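Local coordinates for acinetobacter secreted protease CpaA (Acinetobacter nosocomialis M2, PDB 6O38), which is a secreted zinc metalloprotease, exported through type II secretion with the help of its chaperone CpaB, that probably cleaves glycoproteins, at residues S45-I50 and V79-F84; N64-L69 and W91-A96; Q256-L261 and V327-V332; P299-P304 and A323-G328. All blocks are in the same frame, centred on the assembly; numbering follows the deposited sequence.

Contact 1: S45-I50 and V79-F84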
loop_
_atom_site.group_PDB
_atom_site.type_symbol
_atom_site.label_atom_id
_atom_site.label_comp_id
_atom_site.label_asym_id
_atom_site.label_seq_id
_atom_site.Cartn_x
_atom_site.Cartn_y
_atom_site.Cartn_z
ATOM N N SER A 45 30.350 10.865 21.789
ATOM C CA SER A 45 29.639 10.358 22.958
ATOM C C SER A 45 28.564 11.319 23.458
ATOM O O SER A 45 28.293 11.371 24.663
ATOM C CB SER A 45 30.627 10.035 24.079
ATOM O OG SER A 45 31.441 8.927 23.733
ATOM N N ASP A 46 27.942 12.076 22.559
ATOM C CA ASP A 46 26.852 12.955 22.955
ATOM C C ASP A 46 25.631 12.138 23.362
ATOM O O ASP A 46 25.293 11.137 22.724
ATOM C CB ASP A 46 26.493 13.909 21.816
ATOM C CG ASP A 46 27.582 14.931 21.547
ATOM O OD1 ASP A 46 28.608 14.908 22.258
ATOM O OD2 ASP A 46 27.408 15.758 20.628
ATOM N N LYS A 47 24.971 12.570 24.434
ATOM C CA LYS A 47 23.813 11.876 24.982
ATOM C C LYS A 47 22.589 12.778 24.897
ATOM O O LYS A 47 22.647 13.949 25.285
ATOM C CB LYS A 47 24.059 11.457 26.435
ATOM C CG LYS A 47 22.853 10.819 27.106
ATOM C CD LYS A 47 23.133 10.485 28.563
ATOM C CE LYS A 47 24.224 9.435 28.693
ATOM N NZ LYS A 47 24.451 9.048 30.113
ATOM N N ILE A 48 21.488 12.227 24.390
ATOM C CA ILE A 48 20.210 12.925 24.313
ATOM C C ILE A 48 19.151 12.048 24.964
ATOM O O ILE A 48 19.054 10.855 24.655
ATOM C CB ILE A 48 19.820 13.257 22.859
ATOM C CG1 ILE A 48 20.726 14.353 22.298
ATOM C CG2 ILE A 48 18.358 13.672 22.774
ATOM C CD1 ILE A 48 20.304 14.849 20.931
ATOM N N THR A 49 18.365 12.635 25.865
ATOM C CA THR A 49 17.294 11.925 26.551
ATOM C C THR A 49 15.988 12.677 26.348
ATOM O O THR A 49 15.908 13.876 26.633
ATOM C CB THR A 49 17.592 11.773 28.047
ATOM O OG1 THR A 49 18.780 10.992 28.221
ATOM C CG2 THR A 49 16.433 11.089 28.756
ATOM N N ILE A 50 14.972 11.974 25.857
ATOM C CA ILE A 50 13.663 12.554 25.575
ATOM C C ILE A 50 12.682 12.052 26.626
ATOM O O ILE A 50 12.485 10.839 26.776
ATOM C CB ILE A 50 13.179 12.203 24.161
ATOM C CG1 ILE A 50 14.199 12.657 23.116
ATOM C CG2 ILE A 50 11.823 12.836 23.891
ATOM C CD1 ILE A 50 13.820 12.289 21.696
ATOM N N VAL A 79 10.692 7.433 28.453
ATOM C CA VAL A 79 12.033 7.989 28.614
ATOM C C VAL A 79 12.926 7.290 27.595
ATOM O O VAL A 79 13.310 6.131 27.789
ATOM C CB VAL A 79 12.577 7.812 30.037
ATOM C CG1 VAL A 79 14.009 8.318 30.126
ATOM C CG2 VAL A 79 11.691 8.539 31.043
ATOM N N TYR A 80 13.251 7.984 26.509
ATOM C CA TYR A 80 14.140 7.465 25.480
ATOM C C TYR A 80 15.514 8.105 25.616
ATOM O O TYR A 80 15.626 9.314 25.834
ATOM C CB TYR A 80 13.577 7.734 24.083
ATOM C CG TYR A 80 12.292 6.999 23.788
ATOM C CD1 TYR A 80 12.313 5.710 23.273
ATOM C CD2 TYR A 80 11.059 7.591 24.022
ATOM C CE1 TYR A 80 11.143 5.031 23.000
ATOM C CE2 TYR A 80 9.881 6.920 23.751
ATOM C CZ TYR A 80 9.929 5.640 23.241
ATOM O OH TYR A 80 8.762 4.964 22.969
ATOM N N GLN A 81 16.558 7.290 25.487
ATOM C CA GLN A 81 17.933 7.750 25.630
ATOM C C GLN A 81 18.737 7.307 24.418
ATOM O O GLN A 81 18.707 6.131 24.044
ATOM C CB GLN A 81 18.568 7.207 26.915
ATOM C CG GLN A 81 19.929 7.801 27.235
ATOM C CD GLN A 81 20.549 7.194 28.477
ATOM O OE1 GLN A 81 21.261 7.867 29.222
ATOM N NE2 GLN A 81 20.284 5.912 28.705
ATOM N N PHE A 82 19.455 8.249 23.809
ATOM C CA PHE A 82 20.277 7.980 22.638
ATOM C C PHE A 82 21.705 8.435 22.895
ATOM O O PHE A 82 21.934 9.454 23.553
ATOM C CB PHE A 82 19.726 8.684 21.391
ATOM C CG PHE A 82 18.366 8.207 20.972
ATOM C CD1 PHE A 82 18.229 7.136 20.105
ATOM C CD2 PHE A 82 17.224 8.834 21.441
ATOM C CE1 PHE A 82 16.978 6.696 19.717
ATOM C CE2 PHE A 82 15.970 8.398 21.057
ATOM C CZ PHE A 82 15.847 7.328 20.193
ATOM N N ILE A 83 22.662 7.671 22.373
ATOM C CA ILE A 83 24.078 8.017 22.432
ATOM C C ILE A 83 24.626 7.957 21.015
ATOM O O ILE A 83 24.542 6.912 20.358
ATOM C CB ILE A 83 24.869 7.081 23.361
ATOM C CG1 ILE A 83 24.372 7.209 24.802
ATOM C CG2 ILE A 83 26.358 7.386 23.280
ATOM C CD1 ILE A 83 25.138 6.358 25.791
ATOM N N PHE A 84 25.178 9.072 20.543
ATOM C CA PHE A 84 25.678 9.150 19.180
ATOM C C PHE A 84 26.868 8.208 18.991
ATOM O O PHE A 84 27.418 7.648 19.945
ATOM C CB PHE A 84 26.066 10.590 18.838
ATOM C CG PHE A 84 26.182 10.857 17.362
ATOM C CD1 PHE A 84 25.051 10.923 16.566
ATOM C CD2 PHE A 84 27.420 11.053 16.774
ATOM C CE1 PHE A 84 25.153 11.171 15.210
ATOM C CE2 PHE A 84 27.529 11.303 15.419
ATOM C CZ PHE A 84 26.394 11.362 14.636
#
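Five backbone hydrogen bonds join 45-50 to 79-84; the strand parts 47-50 and 79-84 run antiparallel, at 166°, with axes 4.6 Å apart at closest approach. Ile48 and Phe82 form one hydrogen-bonded pair: Ile48 N gives to Phe82 O at 2.9 Å and Phe82 N to Ile48 O at 2.8 Å. Ile50 and Tyr80 form the next, and Phe84 N closes the ladder on Asp46 O at 3.0 Å. Between these pairs CA-H groups approach carbonyls, as Thr49 CA does Tyr80 O at 3.2 Å.

Among side chains, Lys47 and Gln81 meet across a diagonal. The extended chain of Gln81, with CG swung opposite its own N (chi1 -172°), lays OE1 against the aliphatic part of Lys47, 3.3 Å from CD, a van der Waals contact. On that face Thr49 also touches Gln81 and Val79, CG2 lying 3.9 Å from Val79 CG1.

Apolar contact belongs to the buried face of Ile48, Ile50, Tyr80 and Phe82, where Ile50 CD1 reaches Phe82 CE2 at 4.5 Å.

The pair lies within an StcE-type beta-sandwich domain. Strand 22-27 bonds to the far edge of 47-52, strand 90-98 borders 79-85, and Ile74 of strand 71-74 packs on Ile50 and Tyr80.

Contact 2: N64-L69 and W91-A96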
loop_
_atom_site.group_PDB
_atom_site.type_symbol
_atom_site.label_atom_id
_atom_site.label_comp_id
_atom_site.label_asym_id
_atom_site.label_seq_id
_atom_site.Cartn_x
_atom_site.Cartn_y
_atom_site.Cartn_z
ATOM N N ASN A 64 18.036 8.778 11.403
ATOM C CA ASN A 64 19.455 8.860 11.726
ATOM C C ASN A 64 19.790 8.115 13.016
ATOM O O ASN A 64 20.750 8.460 13.709
ATOM C CB ASN A 64 19.901 10.319 11.812
ATOM C CG ASN A 64 19.184 11.089 12.903
ATOM O OD1 ASN A 64 18.117 10.687 13.370
ATOM N ND2 ASN A 64 19.767 12.209 13.313
ATOM N N THR A 65 19.007 7.095 13.345
ATOM C CA THR A 65 19.245 6.232 14.492
ATOM C C THR A 65 19.490 4.806 14.006
ATOM O O THR A 65 19.513 4.530 12.803
ATOM C CB THR A 65 18.066 6.274 15.469
ATOM O OG1 THR A 65 16.931 5.628 14.879
ATOM C CG2 THR A 65 17.702 7.712 15.803
ATOM N N ASN A 66 19.675 3.891 14.957
ATOM C CA ASN A 66 19.833 2.475 14.655
ATOM C C ASN A 66 18.554 1.685 14.910
ATOM O O ASN A 66 18.599 0.453 14.995
ATOM C CB ASN A 66 20.992 1.884 15.459
ATOM C CG ASN A 66 20.704 1.829 16.947
ATOM O OD1 ASN A 66 20.025 2.699 17.492
ATOM N ND2 ASN A 66 21.221 0.803 17.612
ATOM N N ILE A 67 17.421 2.367 15.031
ATOM C CA ILE A 67 16.135 1.721 15.264
ATOM C C ILE A 67 15.509 1.412 13.902
ATOM O O ILE A 67 15.263 2.349 13.127
ATOM C CB ILE A 67 15.208 2.602 16.108
ATOM C CG1 ILE A 67 15.787 2.773 17.514
ATOM C CG2 ILE A 67 13.810 2.008 16.165
ATOM C CD1 ILE A 67 14.979 3.683 18.403
ATOM N N PRO A 68 15.247 0.144 13.581
ATOM C CA PRO A 68 14.698 -0.185 12.253
ATOM C C PRO A 68 13.282 0.321 12.020
ATOM O O PRO A 68 12.808 0.258 10.878
ATOM C CB PRO A 68 14.742 -1.720 12.224
ATOM C CG PRO A 68 15.735 -2.101 13.284
ATOM C CD PRO A 68 15.591 -1.061 14.350
ATOM N N LEU A 69 12.594 0.810 13.047
ATOM C CA LEU A 69 11.265 1.370 12.859
ATOM C C LEU A 69 11.362 2.760 12.242
ATOM O O LEU A 69 12.346 3.480 12.432
ATOM C CB LEU A 69 10.515 1.436 14.190
ATOM C CG LEU A 69 10.427 0.134 14.993
ATOM C CD1 LEU A 69 9.590 0.329 16.250
ATOM C CD2 LEU A 69 9.868 -0.995 14.143
ATOM N N TRP A 91 22.615 7.716 15.907
ATOM C CA TRP A 91 22.297 7.751 17.328
ATOM C C TRP A 91 21.903 6.351 17.783
ATOM O O TRP A 91 20.893 5.807 17.325
ATOM C CB TRP A 91 21.169 8.743 17.612
ATOM C CG TRP A 91 21.569 10.184 17.497
ATOM C CD1 TRP A 91 21.469 10.978 16.393
ATOM C CD2 TRP A 91 22.122 11.007 18.532
ATOM N NE1 TRP A 91 21.930 12.242 16.673
ATOM C CE2 TRP A 91 22.336 12.285 17.981
ATOM C CE3 TRP A 91 22.459 10.785 19.871
ATOM C CZ2 TRP A 91 22.873 13.337 18.720
ATOM C CZ3 TRP A 91 22.992 11.831 20.603
ATOM C CH2 TRP A 91 23.196 13.090 20.026
ATOM N N ILE A 92 22.696 5.772 18.679
ATOM C CA ILE A 92 22.436 4.433 19.197
ATOM C C ILE A 92 21.465 4.537 20.364
ATOM O O ILE A 92 21.693 5.302 21.309
ATOM C CB ILE A 92 23.743 3.745 19.623
ATOM C CG1 ILE A 92 24.709 3.659 18.441
ATOM C CG2 ILE A 92 23.456 2.359 20.181
ATOM C CD1 ILE A 92 26.010 2.958 18.766
ATOM N N ALA A 93 20.382 3.768 20.302
ATOM C CA ALA A 93 19.356 3.816 21.334
ATOM C C ALA A 93 19.761 2.982 22.541
ATOM O O ALA A 93 20.368 1.914 22.405
ATOM C CB ALA A 93 18.020 3.319 20.781
ATOM N N GLN A 94 19.416 3.475 23.728
ATOM C CA GLN A 94 19.687 2.799 24.995
ATOM C C GLN A 94 18.342 2.384 25.588
ATOM O O GLN A 94 17.731 3.125 26.359
ATOM C CB GLN A 94 20.466 3.707 25.946
ATOM C CG GLN A 94 21.659 4.403 25.308
ATOM C CD GLN A 94 22.782 3.444 24.963
ATOM O OE1 GLN A 94 23.028 2.475 25.680
ATOM N NE2 GLN A 94 23.469 3.711 23.858
ATOM N N LEU A 95 17.883 1.191 25.220
ATOM C CA LEU A 95 16.572 0.711 25.631
ATOM C C LEU A 95 16.655 -0.071 26.938
ATOM O O LEU A 95 17.689 -0.652 27.274
ATOM C CB LEU A 95 15.959 -0.172 24.543
ATOM C CG LEU A 95 15.772 0.476 23.170
ATOM C CD1 LEU A 95 15.228 -0.531 22.170
ATOM C CD2 LEU A 95 14.859 1.689 23.270
ATOM N N ALA A 96 15.546 -0.067 27.676
ATOM C CA ALA A 96 15.428 -0.882 28.880
ATOM C C ALA A 96 15.544 -2.359 28.524
ATOM O O ALA A 96 14.735 -2.886 27.754
ATOM C CB ALA A 96 14.100 -0.600 29.579
#
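Trp91 meets the loop 64-69 through both its backbone and its ring. Its N donates to Asn64 O at 3.0 Å in a nearly straight bond (169°), and its O receives Asn66 N at 3.3 Å, a longer and more bent bond whose donor is tilted out of the carbonyl plane. These two bonds bridge the backbones around Thr65, whose CA also lies 3.3 Å from Trp91 O. The indole runs alongside the Asn64 side chain, both pointing the same way. Asn64 ND2 stands at the ring edge, 3.7 Å from Trp91 CD1, with the amide turned 66° from the indole plane. Both polar ends are held by carbonyls of adjacent loop residues, Asn64 ND2 by Leu38 O and Trp91 NE1 by Pro39 O.

At Ile92 the contact is slight, CG2 resting 3.7 Å from Asn66 ND2.

Ala93 takes over the polar grip. Its N donates to Asn66 OD1 at 3.0 Å, so the asparagine side chain takes the place of a backbone carbonyl after the single bridge. Asn66 CG sits between its own N and carbonyl carbon (chi1 68°), which directs the amide across to 91-93. The methyl of Ala93 meets Ile67 CD1 at 3.9 Å.

The loop joins strands 58-61 and 71-74 of an StcE-type beta-sandwich domain. Strand 79-85 pairs with 90-98 through Ile83 and Gln81, Phe84 meets Trp91 edge-to-face, and beyond the loop Trp174 of strand 172-178 packs on Ile67.

Contact 3: Q256-L261 and V327-V332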
loop_
_atom_site.group_PDB
_atom_site.type_symbol
_atom_site.label_atom_id
_atom_site.label_comp_id
_atom_site.label_asym_id
_atom_site.label_seq_id
_atom_site.Cartn_x
_atom_site.Cartn_y
_atom_site.Cartn_z
ATOM N N GLN A 256 1.463 -21.681 -11.063
ATOM C CA GLN A 256 2.078 -22.276 -12.238
ATOM C C GLN A 256 2.719 -21.234 -13.142
ATOM O O GLN A 256 3.211 -21.582 -14.219
ATOM C CB GLN A 256 1.039 -23.080 -13.029
ATOM C CG GLN A 256 0.398 -24.215 -12.248
ATOM C CD GLN A 256 -0.674 -24.938 -13.044
ATOM O OE1 GLN A 256 -1.843 -24.962 -12.655
ATOM N NE2 GLN A 256 -0.280 -25.533 -14.164
ATOM N N ALA A 257 2.728 -19.970 -12.725
ATOM C CA ALA A 257 3.196 -18.878 -13.560
ATOM C C ALA A 257 4.707 -18.965 -13.778
ATOM O O ALA A 257 5.420 -19.740 -13.134
ATOM C CB ALA A 257 2.826 -17.534 -12.934
ATOM N N THR A 258 5.192 -18.140 -14.703
ATOM C CA THR A 258 6.603 -18.123 -15.081
ATOM C C THR A 258 7.389 -17.385 -14.007
ATOM O O THR A 258 7.344 -16.157 -13.918
ATOM C CB THR A 258 6.782 -17.466 -16.445
ATOM O OG1 THR A 258 5.997 -18.164 -17.420
ATOM C CG2 THR A 258 8.244 -17.496 -16.863
ATOM N N LEU A 259 8.109 -18.136 -13.180
ATOM C CA LEU A 259 8.927 -17.560 -12.112
ATOM C C LEU A 259 10.391 -17.470 -12.545
ATOM O O LEU A 259 11.277 -18.112 -11.981
ATOM C CB LEU A 259 8.777 -18.383 -10.836
ATOM C CG LEU A 259 7.350 -18.723 -10.407
ATOM C CD1 LEU A 259 7.358 -19.584 -9.153
ATOM C CD2 LEU A 259 6.535 -17.458 -10.188
ATOM N N THR A 260 10.640 -16.655 -13.566
ATOM C CA THR A 260 11.992 -16.438 -14.063
ATOM C C THR A 260 12.649 -15.302 -13.288
ATOM O O THR A 260 12.048 -14.239 -13.101
ATOM C CB THR A 260 11.981 -16.126 -15.561
ATOM O OG1 THR A 260 11.452 -17.247 -16.278
ATOM C CG2 THR A 260 13.388 -15.837 -16.059
ATOM N N LEU A 261 13.880 -15.534 -12.839
ATOM C CA LEU A 261 14.610 -14.593 -11.994
ATOM C C LEU A 261 15.657 -13.890 -12.852
ATOM O O LEU A 261 16.723 -14.443 -13.130
ATOM C CB LEU A 261 15.248 -15.327 -10.819
ATOM C CG LEU A 261 15.964 -14.486 -9.766
ATOM C CD1 LEU A 261 14.966 -13.683 -8.946
ATOM C CD2 LEU A 261 16.814 -15.372 -8.872
ATOM N N VAL A 327 0.571 -21.368 -17.280
ATOM C CA VAL A 327 -0.753 -21.173 -16.699
ATOM C C VAL A 327 -0.668 -20.212 -15.523
ATOM O O VAL A 327 0.137 -20.397 -14.602
ATOM C CB VAL A 327 -1.355 -22.523 -16.281
ATOM C CG1 VAL A 327 -2.666 -22.311 -15.538
ATOM C CG2 VAL A 327 -1.563 -23.407 -17.501
ATOM N N GLY A 328 -1.500 -19.174 -15.553
ATOM C CA GLY A 328 -1.507 -18.148 -14.540
ATOM C C GLY A 328 -0.847 -16.849 -14.954
ATOM O O GLY A 328 -1.063 -15.825 -14.295
ATOM N N ASP A 329 -0.048 -16.864 -16.020
ATOM C CA ASP A 329 0.555 -15.634 -16.514
ATOM C C ASP A 329 -0.531 -14.656 -16.943
ATOM O O ASP A 329 -1.567 -15.050 -17.485
ATOM C CB ASP A 329 1.495 -15.934 -17.683
ATOM C CG ASP A 329 2.802 -16.560 -17.235
ATOM O OD1 ASP A 329 3.081 -16.548 -16.019
ATOM O OD2 ASP A 329 3.551 -17.065 -18.098
ATOM N N LYS A 330 -0.288 -13.370 -16.700
ATOM C CA LYS A 330 -1.281 -12.335 -16.943
ATOM C C LYS A 330 -0.702 -11.249 -17.835
ATOM O O LYS A 330 0.476 -10.896 -17.721
ATOM C CB LYS A 330 -1.770 -11.718 -15.627
ATOM C CG LYS A 330 -2.559 -12.675 -14.751
ATOM C CD LYS A 330 -3.114 -11.968 -13.528
ATOM C CE LYS A 330 -3.937 -12.917 -12.674
ATOM N NZ LYS A 330 -4.890 -12.185 -11.794
ATOM N N VAL A 331 -1.541 -10.721 -18.722
ATOM C CA VAL A 331 -1.201 -9.580 -19.561
ATOM C C VAL A 331 -2.264 -8.512 -19.348
ATOM O O VAL A 331 -3.457 -8.772 -19.539
ATOM C CB VAL A 331 -1.101 -9.964 -21.046
ATOM C CG1 VAL A 331 -0.936 -8.719 -21.903
ATOM C CG2 VAL A 331 0.061 -10.919 -21.267
ATOM N N VAL A 332 -1.831 -7.319 -18.953
ATOM C CA VAL A 332 -2.709 -6.167 -18.784
ATOM C C VAL A 332 -2.359 -5.152 -19.860
ATOM O O VAL A 332 -1.186 -4.799 -20.031
ATOM C CB VAL A 332 -2.575 -5.553 -17.381
ATOM C CG1 VAL A 332 -3.465 -4.326 -17.253
ATOM C CG2 VAL A 332 -2.919 -6.582 -16.317
#
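This contact joins two successive StcE-type beta-sandwich domains: 256-261 belongs to one and 327-332 to the next. It is made by the chain just ahead of strands 260-261 and 330-335, not by strand pairing.

A two-pronged carboxylate grip carries it. Asp329 OD1 accepts Thr258 N at 3.0 Å with an N-H...O angle of 169°, while Asp329 OD2 accepts the hydroxyl of the same residue, Thr258 OG1, at 2.8 Å. Both oxygens use their syn lone pairs, so one threonine closes a ring of bonds with the carboxylate, which should restrict the rotation of the acid. Thr258 OG1 stands opposite its own carbonyl carbon (chi1 -57°), a rotation that brings it to the same acid as its N. Asp329 OD2 also accepts Gln326 N from its own loop, tying the shape of that loop to the interdomain bond. All three partners are donors in a buried setting, which would probably favour the charged carboxylate.

The outer part is more open and makes van der Waals contact: Gln256 and Val327 lie side by side, pointing the same way, with Gln256 NE2 3.8 Å from Val327 CB. Gly328 passes close to Ala257 with phi 103°, where a CB would press on the preceding carbonyl oxygen. Between the two zones, the methyl of Ala257 packs beside the carboxylate, its CB 3.2 Å from Asp329 OD1.

Contact 4: P299-P304 and A323-G328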
loop_
_atom_site.group_PDB
_atom_site.type_symbol
_atom_site.label_atom_id
_atom_site.label_comp_id
_atom_site.label_asym_id
_atom_site.label_seq_id
_atom_site.Cartn_x
_atom_site.Cartn_y
_atom_site.Cartn_z
ATOM N N PRO A 299 6.283 -10.156 -26.298
ATOM C CA PRO A 299 7.364 -11.098 -25.993
ATOM C C PRO A 299 6.887 -12.239 -25.109
ATOM O O PRO A 299 5.905 -12.131 -24.373
ATOM C CB PRO A 299 8.395 -10.228 -25.267
ATOM C CG PRO A 299 7.584 -9.138 -24.649
ATOM C CD PRO A 299 6.473 -8.859 -25.625
ATOM N N ASN A 300 7.608 -13.354 -25.203
ATOM C CA ASN A 300 7.319 -14.505 -24.361
ATOM C C ASN A 300 7.523 -14.147 -22.895
ATOM O O ASN A 300 8.448 -13.409 -22.542
ATOM C CB ASN A 300 8.210 -15.684 -24.751
ATOM C CG ASN A 300 7.915 -16.199 -26.146
ATOM O OD1 ASN A 300 6.802 -16.055 -26.651
ATOM N ND2 ASN A 300 8.914 -16.804 -26.777
HETATM N N MSE A 301 6.648 -14.671 -22.042
HETATM C CA MSE A 301 6.657 -14.331 -20.623
HETATM C C MSE A 301 7.969 -14.708 -19.941
HETATM O O MSE A 301 8.405 -15.859 -19.996
HETATM C CB MSE A 301 5.492 -15.016 -19.906
HETATM C CG MSE A 301 4.131 -14.769 -20.538
HETATM SE SE MSE A 301 3.517 -12.923 -20.416
HETATM C CE MSE A 301 3.345 -12.774 -18.480
ATOM N N THR A 302 8.601 -13.719 -19.307
ATOM C CA THR A 302 9.761 -13.948 -18.454
ATOM C C THR A 302 9.481 -13.564 -17.007
ATOM O O THR A 302 10.424 -13.435 -16.216
ATOM C CB THR A 302 10.978 -13.174 -18.970
ATOM O OG1 THR A 302 10.684 -11.771 -18.983
ATOM C CG2 THR A 302 11.346 -13.624 -20.376
ATOM N N GLN A 303 8.213 -13.371 -16.649
ATOM C CA GLN A 303 7.777 -13.037 -15.299
ATOM C C GLN A 303 6.270 -13.262 -15.219
ATOM O O GLN A 303 5.620 -13.418 -16.261
ATOM C CB GLN A 303 8.147 -11.589 -14.945
ATOM C CG GLN A 303 7.526 -10.525 -15.836
ATOM C CD GLN A 303 8.170 -10.451 -17.205
ATOM O OE1 GLN A 303 9.379 -10.252 -17.326
ATOM N NE2 GLN A 303 7.362 -10.609 -18.248
ATOM N N PRO A 304 5.678 -13.308 -14.023
ATOM C CA PRO A 304 4.245 -13.638 -13.936
ATOM C C PRO A 304 3.314 -12.647 -14.620
ATOM O O PRO A 304 2.189 -13.031 -14.962
ATOM C CB PRO A 304 3.991 -13.687 -12.424
ATOM C CG PRO A 304 5.308 -14.048 -11.843
ATOM C CD PRO A 304 6.317 -13.332 -12.694
ATOM N N ALA A 323 3.312 -15.812 -27.348
ATOM C CA ALA A 323 3.164 -17.150 -27.908
ATOM C C ALA A 323 3.503 -18.230 -26.891
ATOM O O ALA A 323 2.906 -19.312 -26.919
ATOM C CB ALA A 323 4.042 -17.301 -29.149
ATOM N N GLN A 324 4.446 -17.963 -25.992
ATOM C CA GLN A 324 4.853 -18.927 -24.981
ATOM C C GLN A 324 4.596 -18.340 -23.602
ATOM O O GLN A 324 5.044 -17.228 -23.299
ATOM C CB GLN A 324 6.327 -19.308 -25.141
ATOM C CG GLN A 324 6.548 -20.342 -26.232
ATOM C CD GLN A 324 7.993 -20.441 -26.675
ATOM O OE1 GLN A 324 8.913 -20.189 -25.896
ATOM N NE2 GLN A 324 8.198 -20.759 -27.948
ATOM N N ALA A 325 3.880 -19.092 -22.773
ATOM C CA ALA A 325 3.513 -18.647 -21.438
ATOM C C ALA A 325 3.204 -19.872 -20.596
ATOM O O ALA A 325 3.152 -20.999 -21.094
ATOM C CB ALA A 325 2.315 -17.692 -21.475
ATOM N N GLN A 326 2.998 -19.637 -19.305
ATOM C CA GLN A 326 2.623 -20.685 -18.369
ATOM C C GLN A 326 1.286 -20.334 -17.731
ATOM O O GLN A 326 0.904 -19.161 -17.663
ATOM C CB GLN A 326 3.697 -20.881 -17.293
ATOM C CG GLN A 326 5.022 -21.395 -17.840
ATOM C CD GLN A 326 6.065 -21.595 -16.759
ATOM O OE1 GLN A 326 5.758 -21.551 -15.568
ATOM N NE2 GLN A 326 7.309 -21.814 -17.170
ATOM N N VAL A 327 0.571 -21.368 -17.280
ATOM C CA VAL A 327 -0.753 -21.173 -16.699
ATOM C C VAL A 327 -0.668 -20.212 -15.523
ATOM O O VAL A 327 0.137 -20.397 -14.602
ATOM C CB VAL A 327 -1.355 -22.523 -16.281
ATOM C CG1 VAL A 327 -2.666 -22.311 -15.538
ATOM C CG2 VAL A 327 -1.563 -23.407 -17.501
ATOM N N GLY A 328 -1.500 -19.174 -15.553
ATOM C CA GLY A 328 -1.507 -18.148 -14.540
ATOM C C GLY A 328 -0.847 -16.849 -14.954
ATOM O O GLY A 328 -1.063 -15.825 -14.295
#
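Asn300 OD1 receives the backbone N of Gln324 at 3.1 Å, and Ala323 N lies near the same oxygen at 3.6 Å, not hydrogen-bonded to it. The Gln324 bond is bent, and its donor lies 57° out of the carbonyl plane of the amide, so it does not sit on a lone pair. The Asn300 amide also lies stacked on that of Gln324, their planes 20° apart, an arrangement consistent with the out-of-plane approach. Stacked in this way, the two amides meet through their faces, and the approach of Asn300 ND2 to Gln324 OE1, at 3.5 Å, is too poorly angled for a hydrogen bond.

One residue further on, Met301 N donates to Gln324 O at 3.3 Å, a straighter bond at 160°. Met301, modelled as selenomethionine, places CG 3.6 Å from Ala325 CB; bends at chi2 and chi3 then lead its end away, and the side chain also touches Pro322 and Asp329.

The two loops run nearly parallel end to end, ahead of the parallel strands 305-310 and 330-335. With two hydrogen bonds and one small apolar touch, the chemistry implies a modest clasp, partly open to solvent at the amide stack.

In the fold
All four contacts are partly buried. Contacts 1 and 2 share one beta-sandwich domain, their centres about 9 Å apart, and meet where strands 79-85 and 90-98 pair. Contact 1 is regular strand pairing with one buried aromatic and aliphatic face and one more open; contact 2 adds a loop to the neighbouring strand, with an asparagine side chain doing part of the backbone's work. Contacts 3 and 4 lie about 5 Å apart and share Val327 and Gly328, but are about 41 to 54 Å from the first two, centre to centre. Neither is strand pairing: contact 3 joins two successive domains through a buried carboxylate, whereas contact 4 holds two loops through more exposed amides.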